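Local coordinates for AA9 family lytic polysaccharide monooxygenase cel61B (Hypocrea jecorina, PDB 2VTC), which oxidatively cleaves the glycosidic bonds of cellulose and related polysaccharides at a copper-dependent active site, using a reducing agent and O2 or H2O2, at residues H20-Q24 with V105-P109; H108-I113 with H178-H184. One frame throughout, in Å; residues are numbered along the deposited sequence.

Contact 1 (H20-Q24 with V105-P109); sequences HGQVQ and VWPHP. With NI (nickel (II) ion), chain E; NAG (2-acetamido-2-deoxy-beta-D-glucopyranose), chain C.
His20 and His108 grip one metal ion between them, forming the histidine brace that defines lytic polysaccharide monooxygenases. Nickel occupies the catalytic copper site in this crystal. His20, the first residue of the mature chain, chelates the ion twice, through its amino-terminal N at 1.9 Å and its ring ND1 at 2.2 Å. Histidine suits the first position because its ND1 can close a chelate with the terminal amine; chi1 -75°, with CG beside the backbone N, turns ND1 to the ion. From the loop 105-109, His108 offers NE2 at 2.1 Å. His108 NE2 and His20 N stand 3.1 Å apart as fellow ligands of the nickel, while NE2 of His108 lies near the plane of the His20 ring, at its edge. Tyr195 and water 1 are further ligands; the position of water 2, very near the metal, is doubtful.

Pro107 and Trp106 pack against the brace from the loop side. Pro107 CG lies 3.6 Å above the His108 ring plane, over its centre, and the same CG comes within 3.4 Å of His20 N. Trp106, with CG anti to its backbone N (chi1 -178°), brings its indole up to the start of the chain, where Trp106 CZ3 meets His20 C at 3.4 Å. Its NE1 is hydrogen-bonded to Gln151. Gly21 CA lies in plane at the indole edge, and having no side chain lets glycine fit closely beside CE3. Farther along strand 22-28, Gln24 turns to the glycan, its NE2 lying 2.7 Å from O6 of the N-acetylglucosamine.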
# COMPACT_ATOMS: atom_id res chain seq x y z
N HIS A 20 -9.47 9.00 -4.22
CA HIS A 20 -10.22 8.29 -3.13
C HIS A 20 -10.63 6.89 -3.54
O HIS A 20 -11.07 6.65 -4.67
CB HIS A 20 -11.45 9.11 -2.72
CG HIS A 20 -11.12 10.33 -1.90
ND1 HIS A 20 -10.09 11.19 -2.19
CD2 HIS A 20 -11.71 10.82 -0.78
CE1 HIS A 20 -10.05 12.16 -1.29
NE2 HIS A 20 -11.03 11.96 -0.42
N GLY A 21 -10.48 5.93 -2.60
CA GLY A 21 -10.75 4.53 -2.87
C GLY A 21 -10.01 3.69 -1.83
O GLY A 21 -9.17 4.22 -1.11
N GLN A 22 -10.30 2.40 -1.78
CA GLN A 22 -9.62 1.48 -0.84
C GLN A 22 -9.43 0.12 -1.49
O GLN A 22 -10.12 -0.21 -2.46
CB GLN A 22 -10.43 1.37 0.46
CG GLN A 22 -11.75 0.61 0.29
CD GLN A 22 -12.63 0.56 1.53
OE1 GLN A 22 -12.19 0.86 2.66
NE2 GLN A 22 -13.88 0.20 1.33
N VAL A 23 -8.52 -0.70 -0.96
CA VAL A 23 -8.40 -2.07 -1.42
C VAL A 23 -9.52 -2.86 -0.73
O VAL A 23 -9.54 -2.97 0.49
CB VAL A 23 -7.00 -2.68 -1.09
CG1 VAL A 23 -6.99 -4.18 -1.32
CG2 VAL A 23 -5.94 -2.01 -1.93
N GLN A 24 -10.48 -3.36 -1.51
CA GLN A 24 -11.64 -4.04 -0.92
C GLN A 24 -11.50 -5.54 -0.86
O GLN A 24 -12.18 -6.22 -0.07
CB GLN A 24 -12.92 -3.65 -1.67
CG GLN A 24 -13.31 -2.21 -1.50
CD GLN A 24 -14.81 -1.96 -1.67
OE1 GLN A 24 -15.38 -1.11 -0.99
NE2 GLN A 24 -15.43 -2.69 -2.58
N VAL A 105 -14.44 3.51 -9.88
CA VAL A 105 -13.25 3.69 -10.71
C VAL A 105 -12.26 4.65 -10.04
O VAL A 105 -12.65 5.69 -9.50
CB VAL A 105 -13.63 4.20 -12.14
CG1 VAL A 105 -12.39 4.31 -13.03
CG2 VAL A 105 -14.63 3.23 -12.78
N TRP A 106 -10.97 4.28 -10.03
CA TRP A 106 -9.95 5.16 -9.43
C TRP A 106 -9.90 6.55 -10.12
O TRP A 106 -9.72 6.62 -11.34
CB TRP A 106 -8.58 4.47 -9.41
CG TRP A 106 -7.49 5.29 -8.76
CD1 TRP A 106 -6.42 5.87 -9.38
CD2 TRP A 106 -7.36 5.62 -7.37
NE1 TRP A 106 -5.65 6.54 -8.48
CE2 TRP A 106 -6.20 6.41 -7.23
CE3 TRP A 106 -8.12 5.32 -6.22
CZ2 TRP A 106 -5.76 6.91 -5.99
CZ3 TRP A 106 -7.68 5.84 -4.98
CH2 TRP A 106 -6.52 6.62 -4.88
N PRO A 107 -10.10 7.64 -9.35
CA PRO A 107 -10.17 9.04 -9.86
C PRO A 107 -8.96 9.76 -10.50
O PRO A 107 -9.11 10.92 -10.87
CB PRO A 107 -10.84 9.81 -8.73
CG PRO A 107 -10.50 9.03 -7.51
CD PRO A 107 -10.38 7.58 -7.90
N HIS A 108 -7.74 9.23 -10.46
CA HIS A 108 -6.53 9.96 -10.03
C HIS A 108 -5.49 9.40 -11.02
O HIS A 108 -4.87 8.38 -10.76
CB HIS A 108 -6.05 9.78 -8.59
CG HIS A 108 -6.87 10.53 -7.59
ND1 HIS A 108 -7.43 11.77 -7.84
CD2 HIS A 108 -7.24 10.19 -6.34
CE1 HIS A 108 -8.11 12.16 -6.78
NE2 HIS A 108 -8.01 11.22 -5.85
N PRO A 109 -5.38 10.02 -12.22
CA PRO A 109 -4.53 9.44 -13.27
C PRO A 109 -3.04 9.82 -13.17
O PRO A 109 -2.23 9.26 -13.92
CB PRO A 109 -5.13 10.04 -14.56
CG PRO A 109 -5.55 11.40 -14.14
CD PRO A 109 -6.11 11.21 -12.71
NI NI E . -9.07 10.87 -4.13
C1 NAG C . -14.02 -6.77 -4.75
C2 NAG C . -15.52 -7.11 -4.74
C3 NAG C . -16.27 -6.46 -5.93
C4 NAG C . -15.91 -4.98 -6.13
C5 NAG C . -14.40 -4.76 -5.94
C6 NAG C . -13.97 -3.30 -5.99
C7 NAG C . -16.55 -9.12 -3.81
C8 NAG C . -16.82 -10.58 -4.01
N2 NAG C . -15.77 -8.54 -4.73
O3 NAG C . -17.67 -6.61 -5.73
O4 NAG C . -16.28 -4.54 -7.43
O5 NAG C . -13.93 -5.35 -4.73
O6 NAG C . -14.79 -2.47 -5.20
O7 NAG C . -17.05 -8.52 -2.86
O HOH W 1 -10.90 11.64 -4.95
O HOH W 2 -8.60 11.89 -3.66

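Contact 2 (H108-I113 with H178-H184); sequences HPYGPI and HELLAAH. With NI (nickel (II) ion), chain E.
Ala183 N donates to Tyr110 O at 2.8 Å, and Leu181 N to Pro112 O at 3.1 Å in a nearly straight bond (175°). These two backbone bonds lay the loop before strand 113-119 against the end of strand 172-182, within the beta-sandwich typical of AA9 enzymes. The pairing continues antiparallel at Ile113 and Leu180, a non-hydrogen-bonded pair. Pro112 O also accepts from Gln151 NE2. Between the two bonds, Gly111 CA approaches Leu181 O at 3.4 Å in a CA-H...O contact; glycine suits this spot because a CB would collide with that carbonyl.

Toward the metal, the imidazoles of His108 and His184 are nearly parallel (18°) but slid apart, with centroids 4.4 Å apart, so that the rings barely overlap, the end of His184 lying over one face of His108 near its rim. His184 probably binds O2, as in related enzymes, which is consistent with a place beside the metal ligand. The small Ala182 lets its CB rest against CB of His108.

Farther from the metal, the Pro112 ring crosses Leu181 at about a right angle. Ile113 and Leu180 run side by side, pointing the same way, with Ile113 CG1 3.8 Å from Leu180 CD2, while Ile113 CG2 reaches His178 CE1 at 3.7 Å.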
# COMPACT_ATOMS: atom_id res chain seq x y z
N HIS A 108 -7.74 9.23 -10.46
CA HIS A 108 -6.53 9.96 -10.03
C HIS A 108 -5.49 9.40 -11.02
O HIS A 108 -4.87 8.38 -10.76
CB HIS A 108 -6.05 9.78 -8.59
CG HIS A 108 -6.87 10.53 -7.59
ND1 HIS A 108 -7.43 11.77 -7.84
CD2 HIS A 108 -7.24 10.19 -6.34
CE1 HIS A 108 -8.11 12.16 -6.78
NE2 HIS A 108 -8.01 11.22 -5.85
N PRO A 109 -5.38 10.02 -12.22
CA PRO A 109 -4.53 9.44 -13.27
C PRO A 109 -3.04 9.82 -13.17
O PRO A 109 -2.23 9.26 -13.92
CB PRO A 109 -5.13 10.04 -14.56
CG PRO A 109 -5.55 11.40 -14.14
CD PRO A 109 -6.11 11.21 -12.71
N TYR A 110 -2.70 10.72 -12.25
CA TYR A 110 -1.32 11.16 -12.05
C TYR A 110 -0.68 10.56 -10.80
O TYR A 110 -1.20 10.72 -9.69
CB TYR A 110 -1.27 12.68 -11.89
CG TYR A 110 -1.72 13.50 -13.10
CD1 TYR A 110 -0.80 13.87 -14.08
CD2 TYR A 110 -3.04 13.90 -13.24
CE1 TYR A 110 -1.19 14.63 -15.18
CE2 TYR A 110 -3.45 14.66 -14.35
CZ TYR A 110 -2.51 15.01 -15.30
OH TYR A 110 -2.89 15.77 -16.40
N GLY A 111 0.48 9.92 -10.97
CA GLY A 111 1.27 9.49 -9.83
C GLY A 111 1.76 8.06 -9.87
O GLY A 111 1.20 7.19 -10.58
N PRO A 112 2.80 7.78 -9.05
CA PRO A 112 3.40 6.45 -8.97
C PRO A 112 2.64 5.49 -8.04
O PRO A 112 1.77 5.90 -7.27
CB PRO A 112 4.78 6.72 -8.39
CG PRO A 112 4.54 7.88 -7.43
CD PRO A 112 3.50 8.74 -8.17
N ILE A 113 3.03 4.23 -8.12
CA ILE A 113 2.47 3.15 -7.28
C ILE A 113 3.64 2.38 -6.68
O ILE A 113 4.56 1.99 -7.41
CB ILE A 113 1.59 2.19 -8.13
CG1 ILE A 113 0.44 2.98 -8.79
CG2 ILE A 113 1.08 1.03 -7.27
CD1 ILE A 113 -0.55 2.12 -9.55
N HIS A 178 0.52 -1.53 0.34
CA HIS A 178 0.33 -1.17 -1.07
C HIS A 178 -0.15 0.29 -1.13
O HIS A 178 -1.13 0.64 -0.44
CB HIS A 178 -0.72 -2.12 -1.67
CG HIS A 178 -1.07 -1.83 -3.10
ND1 HIS A 178 -0.14 -1.82 -4.12
CD2 HIS A 178 -2.27 -1.57 -3.68
CE1 HIS A 178 -0.75 -1.54 -5.26
NE2 HIS A 178 -2.04 -1.38 -5.02
N GLU A 179 0.51 1.14 -1.94
CA GLU A 179 0.28 2.58 -1.80
C GLU A 179 0.24 3.34 -3.12
O GLU A 179 1.15 3.21 -3.93
CB GLU A 179 1.35 3.19 -0.91
CG GLU A 179 1.18 4.69 -0.60
CD GLU A 179 2.28 5.17 0.31
OE1 GLU A 179 3.44 4.69 0.17
OE2 GLU A 179 2.00 6.04 1.20
N LEU A 180 -0.79 4.16 -3.30
CA LEU A 180 -0.89 5.05 -4.46
C LEU A 180 -0.53 6.44 -3.99
O LEU A 180 -1.04 6.92 -2.97
CB LEU A 180 -2.32 5.06 -5.04
CG LEU A 180 -2.99 3.70 -5.25
CD1 LEU A 180 -4.41 3.84 -5.82
CD2 LEU A 180 -2.19 2.78 -6.11
N LEU A 181 0.36 7.11 -4.73
CA LEU A 181 0.71 8.48 -4.38
C LEU A 181 0.13 9.38 -5.47
O LEU A 181 0.80 9.62 -6.49
CB LEU A 181 2.21 8.68 -4.28
CG LEU A 181 2.90 7.97 -3.09
CD1 LEU A 181 3.19 6.53 -3.48
CD2 LEU A 181 4.18 8.70 -2.74
N ALA A 182 -1.10 9.86 -5.27
CA ALA A 182 -1.81 10.67 -6.29
C ALA A 182 -1.21 12.08 -6.30
O ALA A 182 -1.18 12.81 -5.29
CB ALA A 182 -3.34 10.68 -6.03
N ALA A 183 -0.73 12.46 -7.50
CA ALA A 183 0.17 13.58 -7.64
C ALA A 183 -0.43 14.81 -8.36
O ALA A 183 0.31 15.75 -8.63
CB ALA A 183 1.47 13.14 -8.35
N HIS A 184 -1.73 14.80 -8.65
CA HIS A 184 -2.38 15.96 -9.32
C HIS A 184 -2.13 17.29 -8.61
O HIS A 184 -2.09 18.36 -9.27
CB HIS A 184 -3.87 15.73 -9.55
CG HIS A 184 -4.58 15.16 -8.35
ND1 HIS A 184 -5.36 15.93 -7.52
CD2 HIS A 184 -4.62 13.90 -7.86
CE1 HIS A 184 -5.86 15.17 -6.56
NE2 HIS A 184 -5.41 13.94 -6.73
NI NI E . -9.07 10.87 -4.13
O HOH W 1 -10.90 11.64 -4.95
O HOH W 2 -8.60 11.89 -3.66

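Contacts 1 and 2, their centres about 10 Å apart, meet at His108, which gives the nickel a ligand in contact 1 and lies nearly parallel to the His184 ring in contact 2. The loop 105-112 thus touches the amino terminus through Trp106, Pro107 and His108, and then runs on to pair with the end of strand 172-182. Its tryptophan joins the two contacts directly, with Trp106 CZ2 lying 3.4 Å from Leu180 CD1; Val23 CG2 and His178 CD2 add a looser approach at 4.1 Å. Strand 193-204 brings Gln193, which probably binds O2 as in related enzymes, to His184. Contact 1 holds the two histidine ligands, contact 2 the strand end that backs His108, and Tyr195 completes the protein ligands from strand 193-204.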